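PDB 7CGF: PUM-HD domain-containing protein, which probably binds sequence elements in the 3' untranslated regions of messenger RNAs through the Pumilio repeats of its PUM-HD domain, here crystallised with a PBE-RNA. Local coordinates for residues Q88-Y93 / K125-I130; D104-V110 / K137-I142. The protein carries 2 engineered substitutions. One frame throughout, in Å; residues are numbered along the deposited sequence.

Contact 1. Residues Q88-Y93 / K125-I130; sequences QKFFEY and KALEKI. With nucleotides of chain B.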
ATOM      1  N   GLN A  88       1.059  19.221 -11.985  1.00 16.21           N
ATOM      2  CA  GLN A  88       1.358  18.920 -10.590  1.00 16.81           C
ATOM      3  C   GLN A  88       2.058  20.075  -9.888  1.00 16.42           C
ATOM      4  O   GLN A  88       1.906  20.231  -8.671  1.00 17.06           O
ATOM      5  CB  GLN A  88       2.221  17.675 -10.497  1.00 15.49           C
ATOM      6  CG  GLN A  88       1.451  16.429 -10.744  1.00 16.02           C
ATOM      7  CD  GLN A  88       2.296  15.207 -10.487  1.00 18.00           C
ATOM      8  OE1 GLN A  88       2.786  14.995  -9.373  1.00 17.03           O
ATOM      9  NE2 GLN A  88       2.502  14.402 -11.529  1.00 17.01           N
ATOM     10  N   LYS A  89       2.851  20.866 -10.616  1.00 17.19           N
ATOM     11  CA  LYS A  89       3.541  21.983  -9.980  1.00 17.19           C
ATOM     12  C   LYS A  89       2.567  22.939  -9.306  1.00 19.24           C
ATOM     13  O   LYS A  89       2.917  23.571  -8.301  1.00 21.30           O
ATOM     14  CB  LYS A  89       4.375  22.761 -11.004  1.00 17.04           C
ATOM     15  CG  LYS A  89       5.674  22.084 -11.428  1.00 19.28           C
ATOM     16  CD  LYS A  89       6.559  21.845 -10.223  1.00 25.51           C
ATOM     17  CE  LYS A  89       7.987  21.492 -10.617  1.00 29.11           C
ATOM     18  NZ  LYS A  89       8.802  21.154  -9.394  1.00 34.35           N
ATOM     19  N   PHE A  90       1.363  23.083  -9.845  1.00 16.62           N
ATOM     20  CA  PHE A  90       0.411  24.027  -9.277  1.00 19.50           C
ATOM     21  C   PHE A  90      -0.449  23.428  -8.168  1.00 22.84           C
ATOM     22  O   PHE A  90      -1.356  24.110  -7.670  1.00 20.87           O
ATOM     23  CB  PHE A  90      -0.451  24.622 -10.385  1.00 21.04           C
ATOM     24  CG  PHE A  90       0.298  25.615 -11.219  1.00 19.15           C
ATOM     25  CD1 PHE A  90       0.564  26.879 -10.718  1.00 24.77           C
ATOM     26  CD2 PHE A  90       0.790  25.267 -12.454  1.00 22.42           C
ATOM     27  CE1 PHE A  90       1.281  27.803 -11.476  1.00 26.59           C
ATOM     28  CE2 PHE A  90       1.511  26.173 -13.213  1.00 26.54           C
ATOM     29  CZ  PHE A  90       1.751  27.450 -12.726  1.00 25.33           C
ATOM     30  N   PHE A  91      -0.183  22.185  -7.757  1.00 19.45           N
ATOM     31  CA  PHE A  91      -0.756  21.646  -6.533  1.00 19.18           C
ATOM     32  C   PHE A  91       0.256  21.602  -5.398  1.00 22.45           C
ATOM     33  O   PHE A  91      -0.059  21.100  -4.315  1.00 22.07           O
ATOM     34  CB  PHE A  91      -1.326  20.235  -6.773  1.00 19.01           C
ATOM     35  CG  PHE A  91      -2.687  20.227  -7.401  1.00 20.85           C
ATOM     36  CD1 PHE A  91      -3.736  20.916  -6.818  1.00 18.56           C
ATOM     37  CD2 PHE A  91      -2.930  19.504  -8.562  1.00 19.46           C
ATOM     38  CE1 PHE A  91      -4.998  20.901  -7.382  1.00 20.86           C
ATOM     39  CE2 PHE A  91      -4.195  19.473  -9.132  1.00 21.73           C
ATOM     40  CZ  PHE A  91      -5.232  20.190  -8.540  1.00 20.41           C
ATOM     41  N   GLU A  92       1.459  22.118  -5.614  1.00 20.10           N
ATOM     42  CA  GLU A  92       2.485  22.084  -4.585  1.00 18.52           C
ATOM     43  C   GLU A  92       2.199  23.122  -3.502  1.00 19.93           C
ATOM     44  O   GLU A  92       1.469  24.097  -3.712  1.00 22.73           O
ATOM     45  CB  GLU A  92       3.873  22.351  -5.172  1.00 23.64           C
ATOM     46  CG  GLU A  92       4.365  21.351  -6.221  1.00 24.60           C
ATOM     47  CD  GLU A  92       4.668  19.962  -5.659  1.00 33.35           C
ATOM     48  OE1 GLU A  92       4.890  19.821  -4.430  1.00 36.56           O
ATOM     49  OE2 GLU A  92       4.691  19.004  -6.468  1.00 36.68           O
ATOM     50  N   TYR A  93       2.785  22.905  -2.324  1.00 22.59           N
ATOM     51  CA  TYR A  93       2.829  23.987  -1.347  1.00 24.46           C
ATOM     52  C   TYR A  93       3.544  25.178  -1.971  1.00 27.67           C
ATOM     53  O   TYR A  93       4.549  25.025  -2.672  1.00 31.73           O
ATOM     54  CB  TYR A  93       3.568  23.556  -0.071  1.00 28.39           C
ATOM     55  CG  TYR A  93       3.014  22.349   0.660  1.00 27.29           C
ATOM     56  CD1 TYR A  93       1.648  22.188   0.863  1.00 22.61           C
ATOM     57  CD2 TYR A  93       3.873  21.370   1.160  1.00 24.31           C
ATOM     58  CE1 TYR A  93       1.148  21.075   1.542  1.00 22.47           C
ATOM     59  CE2 TYR A  93       3.384  20.258   1.844  1.00 25.06           C
ATOM     60  CZ  TYR A  93       2.027  20.116   2.029  1.00 26.19           C
ATOM     61  OH  TYR A  93       1.560  19.011   2.703  1.00 30.67           O
ATOM     62  N   LYS A 125      -1.169  13.769  -6.292  1.00 18.47           N
ATOM     63  CA  LYS A 125      -0.485  14.975  -5.836  1.00 15.85           C
ATOM     64  C   LYS A 125      -1.469  15.938  -5.180  1.00 16.22           C
ATOM     65  O   LYS A 125      -1.193  16.480  -4.106  1.00 18.30           O
ATOM     66  CB  LYS A 125       0.234  15.645  -7.016  1.00 17.11           C
ATOM     67  CG  LYS A 125       0.916  16.994  -6.703  1.00 19.10           C
ATOM     68  CD  LYS A 125       1.911  16.884  -5.563  1.00 23.53           C
ATOM     69  CE  LYS A 125       2.992  15.856  -5.841  1.00 27.00           C
ATOM     70  NZ  LYS A 125       3.921  16.347  -6.883  1.00 29.15           N
ATOM     71  N   ALA A 126      -2.628  16.152  -5.812  1.00 17.86           N
ATOM     72  CA  ALA A 126      -3.639  17.041  -5.238  1.00 15.77           C
ATOM     73  C   ALA A 126      -4.071  16.560  -3.853  1.00 18.46           C
ATOM     74  O   ALA A 126      -4.073  17.330  -2.883  1.00 19.25           O
ATOM     75  CB  ALA A 126      -4.831  17.146  -6.192  1.00 17.27           C
ATOM     76  N   LEU A 127      -4.400  15.269  -3.720  1.00 18.39           N
ATOM     77  CA  LEU A 127      -4.829  14.786  -2.409  1.00 18.26           C
ATOM     78  C   LEU A 127      -3.716  14.886  -1.374  1.00 20.04           C
ATOM     79  O   LEU A 127      -3.987  15.065  -0.177  1.00 21.30           O
ATOM     80  CB  LEU A 127      -5.322  13.340  -2.516  1.00 15.91           C
ATOM     81  CG  LEU A 127      -6.605  13.149  -3.303  1.00 16.11           C
ATOM     82  CD1 LEU A 127      -6.871  11.656  -3.503  1.00 19.52           C
ATOM     83  CD2 LEU A 127      -7.800  13.827  -2.604  1.00 21.76           C
ATOM     84  N   GLU A 128      -2.465  14.737  -1.804  1.00 18.64           N
ATOM     85  CA  GLU A 128      -1.333  14.832  -0.894  1.00 18.49           C
ATOM     86  C   GLU A 128      -1.176  16.226  -0.311  1.00 21.80           C
ATOM     87  O   GLU A 128      -0.697  16.372   0.820  1.00 24.61           O
ATOM     88  CB  GLU A 128      -0.060  14.439  -1.641  1.00 21.73           C
ATOM     89  CG  GLU A 128       1.243  14.694  -0.917  1.00 24.36           C
ATOM     90  CD  GLU A 128       1.467  13.768   0.255  1.00 37.27           C
ATOM     91  OE1 GLU A 128       0.799  12.703   0.318  1.00 35.32           O
ATOM     92  OE2 GLU A 128       2.324  14.109   1.103  1.00 39.23           O
ATOM     93  N   LYS A 129      -1.575  17.257  -1.048  1.00 16.75           N
ATOM     94  CA  LYS A 129      -1.199  18.630  -0.705  1.00 19.31           C
ATOM     95  C   LYS A 129      -2.351  19.521  -0.260  1.00 22.52           C
ATOM     96  O   LYS A 129      -2.161  20.359   0.634  1.00 21.62           O
ATOM     97  CB  LYS A 129      -0.507  19.294  -1.896  1.00 19.06           C
ATOM     98  CG  LYS A 129       0.780  18.589  -2.363  1.00 18.91           C
ATOM     99  CD  LYS A 129       1.897  18.725  -1.354  1.00 17.96           C
ATOM    100  CE  LYS A 129       3.199  18.136  -1.897  1.00 25.89           C
ATOM    101  NZ  LYS A 129       4.342  18.300  -0.956  1.00 23.68           N
ATOM    102  N   ILE A 130      -3.534  19.385  -0.850  1.00 20.41           N
ATOM    103  CA  ILE A 130      -4.548  20.428  -0.726  1.00 20.37           C
ATOM    104  C   ILE A 130      -5.359  20.308   0.558  1.00 17.75           C
ATOM    105  O   ILE A 130      -5.345  19.276   1.244  1.00 18.40           O
ATOM    106  CB  ILE A 130      -5.482  20.449  -1.948  1.00 18.30           C
ATOM    107  CG1 ILE A 130      -6.394  19.209  -1.970  1.00 19.73           C
ATOM    108  CG2 ILE A 130      -4.671  20.614  -3.231  1.00 20.16           C
ATOM    109  CD1 ILE A 130      -7.147  19.004  -3.294  1.00 20.73           C
TER
ATOM    110  P     U B   7       5.636   2.518 -13.363  1.00 22.07           P
ATOM    111  OP1   U B   7       6.354   1.753 -14.428  1.00 25.46           O
ATOM    112  OP2   U B   7       6.214   2.657 -12.004  1.00 21.88           O
ATOM    113  O5'   U B   7       5.391   3.999 -13.857  1.00 24.27           O
ATOM    114  C5'   U B   7       6.473   4.893 -13.972  1.00 23.45           C
ATOM    115  C4'   U B   7       6.100   6.009 -14.888  1.00 19.95           C
ATOM    116  O4'   U B   7       5.197   6.910 -14.221  1.00 20.69           O
ATOM    117  C3'   U B   7       7.245   6.894 -15.344  1.00 23.28           C
ATOM    118  O3'   U B   7       7.893   6.304 -16.462  1.00 25.47           O
ATOM    119  C2'   U B   7       6.559   8.228 -15.683  1.00 22.23           C
ATOM    120  O2'   U B   7       6.237   8.268 -17.071  1.00 22.32           O
ATOM    121  C1'   U B   7       5.258   8.170 -14.852  1.00 18.97           C
ATOM    122  N1    U B   7       5.071   9.230 -13.825  1.00 19.20           N
ATOM    123  C2    U B   7       4.415  10.369 -14.227  1.00 16.33           C
ATOM    124  O2    U B   7       4.083  10.529 -15.384  1.00 18.54           O
ATOM    125  N3    U B   7       4.209  11.325 -13.255  1.00 16.54           N
ATOM    126  C4    U B   7       4.589  11.222 -11.935  1.00 20.33           C
ATOM    127  O4    U B   7       4.339  12.139 -11.147  1.00 16.48           O
ATOM    128  C5    U B   7       5.239   9.996 -11.589  1.00 20.27           C
ATOM    129  C6    U B   7       5.454   9.058 -12.518  1.00 23.27           C
TER
HETATM  130  O   HOH W   1       4.898  20.842  -2.196  1.00 23.27           O
HETATM  131  O   HOH W   2       3.649  16.807   1.225  1.00 31.15           O
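Lys125 NZ joins two acceptors of the 88-93 segment: it donates to Gln88 OE1 at 3.1 Å and forms a salt bridge with Glu92 OE2 at 2.8 Å. The carboxylate is met on its syn side, 23° out of plane. Lys125 gets there by folding back on itself, with bends at three successive torsions, chi2 to chi4, that curl the amine round to the glutamine and the glutamate. Gln88 is held at OE1 by this lysine, which is likely to fix the amide's orientation, with NE2 toward the RNA. Glu92 OE1 faces Lys129 NZ at a long 3.8 Å; water 1 donates to OE1 and accepts from Lys129 NZ and Tyr93 N. Lys129 runs on across the tyrosine, its CD above the ring centre at 3.7 Å from the centroid, a CH-pi contact. Water 2 accepts a hydrogen bond from the same amine and donates one to Glu128 OE2, whose carboxylate also pairs with Lys161 through OE1.

Behind these charged groups lies the buried part. Ala126 CB sits 3.6 Å from the centroid of the Phe91 ring and 4° off its normal, while Ile130 CG2 approaches CD1 obliquely; Leu102 and Val103 of helix 99-106 add to the packing round Phe91. Gln88 NE2 donates to O4 of U7 of chain B at 2.9 Å, nearly straight at 174°. This is consistent with the way Pumilio repeats read RNA bases, a side chain of the RNA-facing helix meeting the Watson-Crick edge, here O4 of the uracil.

Contact 2. Residues D104-V110 / K137-I142; sequences DAIIDRV and KILSQI
Ile107 and Val110 press against helix 132-142 at the tightly packed end of this contact. With CG1 of Ile107 anti to the backbone N (chi1 -169°), the branch reaches to the other helix and sets CD1 3.5 Å from Lys137 O and 3.7 Å from Gln141 CG. Val110 leads with CG1, which lies 3.7 Å from Gln141 CB and 3.8 Å from Ile142 CD1. Over this apolar layer Gln141 bends at chi2 (-78°), bringing its amide back over Ile107. Its NE2 donates to Ile107 O at 2.7 Å, with an N-H...O angle of 175° and the acceptor in the amide plane. The same carbonyl accepts from Val110 N on the opposite face of its plane, so two donors grip one oxygen. An alanine in place of Gln141 would probably leave Ile107 O with the Val110 amide as its one remaining donor of this pair and open a gap beside the isoleucine CD1.

Toward solvent the evidence is thinner. Lys137 stretches out fully extended toward the exposed carboxylate of Asp104, and the opposite charges suit a surface salt bridge, but the modelled separation is implausibly short and its exact geometry is doubtful. Arg109, also exposed, forms a salt bridge with Asp75.

The contact joins helix 99-106 and the residues leading into helix 110-113 to the last turns of helix 132-142. On the inner side, Leu123 of helix 119-129 touches both Ile106 and Val110, while Ile138 rests on Ala126 and Leu127 of that helix.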
ATOM      1  N   ASP A 104     -11.182  23.069  -9.863  1.00 22.43           N
ATOM      2  CA  ASP A 104     -12.342  23.353 -10.714  1.00 23.97           C
ATOM      3  C   ASP A 104     -12.096  22.935 -12.156  1.00 21.05           C
ATOM      4  O   ASP A 104     -13.033  22.530 -12.859  1.00 25.79           O
ATOM      5  CB  ASP A 104     -12.686  24.848 -10.694  1.00 31.24           C
ATOM      6  CG  ASP A 104     -13.464  25.274  -9.462  1.00 33.50           C
ATOM      7  OD1 ASP A 104     -14.171  24.448  -8.849  1.00 36.22           O
ATOM      8  OD2 ASP A 104     -13.380  26.476  -9.122  1.00 43.32           O
ATOM      9  N   ALA A 105     -10.854  23.067 -12.627  1.00 19.39           N
ATOM     10  CA  ALA A 105     -10.527  22.778 -14.013  1.00 22.24           C
ATOM     11  C   ALA A 105     -10.527  21.292 -14.319  1.00 24.39           C
ATOM     12  O   ALA A 105     -10.692  20.912 -15.484  1.00 25.55           O
ATOM     13  CB  ALA A 105      -9.156  23.356 -14.364  1.00 22.31           C
ATOM     14  N   ILE A 106     -10.333  20.443 -13.317  1.00 21.72           N
ATOM     15  CA  ILE A 106     -10.248  19.002 -13.552  1.00 19.31           C
ATOM     16  C   ILE A 106     -11.396  18.234 -12.947  1.00 23.37           C
ATOM     17  O   ILE A 106     -11.495  17.025 -13.198  1.00 20.21           O
ATOM     18  CB  ILE A 106      -8.920  18.414 -13.029  1.00 17.71           C
ATOM     19  CG1 ILE A 106      -8.855  18.548 -11.503  1.00 18.84           C
ATOM     20  CG2 ILE A 106      -7.725  19.057 -13.747  1.00 20.82           C
ATOM     21  CD1 ILE A 106      -7.672  17.823 -10.840  1.00 20.63           C
ATOM     22  N   ILE A 107     -12.266  18.879 -12.164  1.00 21.00           N
ATOM     23  CA  ILE A 107     -13.157  18.114 -11.295  1.00 20.70           C
ATOM     24  C   ILE A 107     -14.128  17.275 -12.116  1.00 23.69           C
ATOM     25  O   ILE A 107     -14.432  16.128 -11.756  1.00 20.50           O
ATOM     26  CB  ILE A 107     -13.886  19.046 -10.307  1.00 25.16           C
ATOM     27  CG1 ILE A 107     -14.606  18.220  -9.235  1.00 25.51           C
ATOM     28  CG2 ILE A 107     -14.866  19.981 -11.011  1.00 23.52           C
ATOM     29  CD1 ILE A 107     -13.677  17.344  -8.402  1.00 23.44           C
ATOM     30  N   ASP A 108     -14.614  17.810 -13.241  1.00 23.70           N
ATOM     31  CA  ASP A 108     -15.679  17.122 -13.967  1.00 27.30           C
ATOM     32  C   ASP A 108     -15.224  15.796 -14.564  1.00 26.22           C
ATOM     33  O   ASP A 108     -16.064  14.915 -14.784  1.00 26.48           O
ATOM     34  CB  ASP A 108     -16.242  18.018 -15.076  1.00 30.38           C
ATOM     35  CG  ASP A 108     -16.991  19.231 -14.539  1.00 36.46           C
ATOM     36  OD1 ASP A 108     -17.389  19.234 -13.355  1.00 38.66           O
ATOM     37  OD2 ASP A 108     -17.187  20.189 -15.318  1.00 48.09           O
ATOM     38  N   ARG A 109     -13.926  15.620 -14.816  1.00 22.42           N
ATOM     39  CA  ARG A 109     -13.413  14.382 -15.388  1.00 24.26           C
ATOM     40  C   ARG A 109     -12.567  13.575 -14.413  1.00 19.73           C
ATOM     41  O   ARG A 109     -11.879  12.638 -14.840  1.00 20.40           O
ATOM     42  CB  ARG A 109     -12.608  14.678 -16.652  1.00 26.50           C
ATOM     43  CG  ARG A 109     -13.467  15.239 -17.772  1.00 29.70           C
ATOM     44  CD  ARG A 109     -12.823  15.082 -19.130  1.00 31.52           C
ATOM     45  NE  ARG A 109     -13.733  15.548 -20.171  1.00 46.99           N
ATOM     46  CZ  ARG A 109     -13.441  15.622 -21.467  1.00 49.66           C
ATOM     47  NH1 ARG A 109     -12.245  15.253 -21.916  1.00 45.57           N
ATOM     48  NH2 ARG A 109     -14.359  16.063 -22.320  1.00 52.02           N
ATOM     49  N   VAL A 110     -12.596  13.910 -13.126  1.00 19.09           N
ATOM     50  CA  VAL A 110     -11.920  13.107 -12.107  1.00 18.17           C
ATOM     51  C   VAL A 110     -12.321  11.639 -12.223  1.00 18.98           C
ATOM     52  O   VAL A 110     -11.449  10.768 -12.089  1.00 18.83           O
ATOM     53  CB  VAL A 110     -12.178  13.657 -10.691  1.00 17.77           C
ATOM     54  CG1 VAL A 110     -11.928  12.601  -9.621  1.00 20.02           C
ATOM     55  CG2 VAL A 110     -11.286  14.879 -10.431  1.00 18.88           C
ATOM     56  N   LYS A 137     -14.065  17.542  -2.225  1.00 22.93           N
ATOM     57  CA  LYS A 137     -14.616  17.785  -3.551  1.00 20.73           C
ATOM     58  C   LYS A 137     -14.127  16.742  -4.549  1.00 22.36           C
ATOM     59  O   LYS A 137     -14.913  16.207  -5.341  1.00 21.70           O
ATOM     60  CB  LYS A 137     -14.250  19.205  -3.998  1.00 20.23           C
ATOM     61  CG  LYS A 137     -14.939  19.656  -5.267  1.00 26.09           C
ATOM     62  CD  LYS A 137     -14.708  21.141  -5.558  1.00 28.79           C
ATOM     63  CE  LYS A 137     -15.222  21.477  -6.951  1.00 33.59           C
ATOM     64  NZ  LYS A 137     -14.999  22.896  -7.334  1.00 37.39           N
ATOM     65  N   ILE A 138     -12.833  16.418  -4.509  1.00 20.98           N
ATOM     66  CA  ILE A 138     -12.298  15.370  -5.382  1.00 20.66           C
ATOM     67  C   ILE A 138     -12.941  14.024  -5.063  1.00 22.32           C
ATOM     68  O   ILE A 138     -13.346  13.281  -5.968  1.00 20.90           O
ATOM     69  CB  ILE A 138     -10.764  15.311  -5.270  1.00 18.34           C
ATOM     70  CG1 ILE A 138     -10.163  16.570  -5.896  1.00 19.58           C
ATOM     71  CG2 ILE A 138     -10.217  14.049  -5.944  1.00 21.01           C
ATOM     72  CD1 ILE A 138      -8.648  16.583  -5.862  1.00 19.12           C
ATOM     73  N   LEU A 139     -13.032  13.681  -3.776  1.00 21.10           N
ATOM     74  CA  LEU A 139     -13.599  12.388  -3.399  1.00 20.39           C
ATOM     75  C   LEU A 139     -15.058  12.275  -3.814  1.00 24.09           C
ATOM     76  O   LEU A 139     -15.528  11.175  -4.133  1.00 25.03           O
ATOM     77  CB  LEU A 139     -13.473  12.168  -1.892  1.00 17.25           C
ATOM     78  CG  LEU A 139     -12.058  11.950  -1.371  1.00 22.32           C
ATOM     79  CD1 LEU A 139     -12.065  11.625   0.117  1.00 24.91           C
ATOM     80  CD2 LEU A 139     -11.397  10.854  -2.173  1.00 29.90           C
ATOM     81  N   SER A 140     -15.784  13.396  -3.826  1.00 21.41           N
ATOM     82  CA  SER A 140     -17.189  13.369  -4.228  1.00 24.43           C
ATOM     83  C   SER A 140     -17.355  12.863  -5.659  1.00 24.92           C
ATOM     84  O   SER A 140     -18.405  12.308  -6.006  1.00 26.70           O
ATOM     85  CB  SER A 140     -17.805  14.760  -4.059  1.00 26.14           C
ATOM     86  OG  SER A 140     -17.499  15.585  -5.177  1.00 32.00           O
ATOM     87  N   GLN A 141     -16.328  13.028  -6.494  1.00 22.50           N
ATOM     88  CA  GLN A 141     -16.330  12.461  -7.838  1.00 19.97           C
ATOM     89  C   GLN A 141     -15.861  11.012  -7.840  1.00 22.43           C
ATOM     90  O   GLN A 141     -16.415  10.177  -8.565  1.00 25.36           O
ATOM     91  CB  GLN A 141     -15.445  13.307  -8.752  1.00 25.32           C
ATOM     92  CG  GLN A 141     -16.108  14.600  -9.176  1.00 24.75           C
ATOM     93  CD  GLN A 141     -17.128  14.362 -10.274  1.00 27.23           C
ATOM     94  OE1 GLN A 141     -18.160  13.740 -10.053  1.00 37.34           O
ATOM     95  NE2 GLN A 141     -16.826  14.840 -11.481  1.00 36.46           N
ATOM     96  N   ILE A 142     -14.834  10.698  -7.044  1.00 19.76           N
ATOM     97  CA  ILE A 142     -14.379   9.317  -6.891  1.00 21.40           C
ATOM     98  C   ILE A 142     -15.530   8.422  -6.449  1.00 22.14           C
ATOM     99  O   ILE A 142     -15.577   7.234  -6.806  1.00 22.29           O
ATOM    100  CB  ILE A 142     -13.184   9.270  -5.908  1.00 18.60           C
ATOM    101  CG1 ILE A 142     -11.973   9.996  -6.514  1.00 20.42           C
ATOM    102  CG2 ILE A 142     -12.806   7.845  -5.548  1.00 22.75           C
ATOM    103  CD1 ILE A 142     -11.425   9.348  -7.757  1.00 24.68           C
TER

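Contacts 1 and 2 join two successive helical hairpins of the same superhelix: 88-93 and 104-110 lie on or just beyond helices 83-89 and 99-106, and 125-130 and 137-142 at helices 119-129 and 132-142. Their centres are about 14 Å apart, and they meet in shared apolar packing, Ile138 CD1 lying 3.8 Å from Ile130 CD1. Both are partly buried, with apolar cores and polar margins. Contact 1 reaches the RNA, and its charges and waters form a connected network beside a base-reading amide. Contact 2 lies with its nearest atom about 12 Å from the nucleic acid; there a glutamine bonds to backbone, and the Asp104-Lys137 pair, whose modelled geometry is doubtful, lies at the exposed margin.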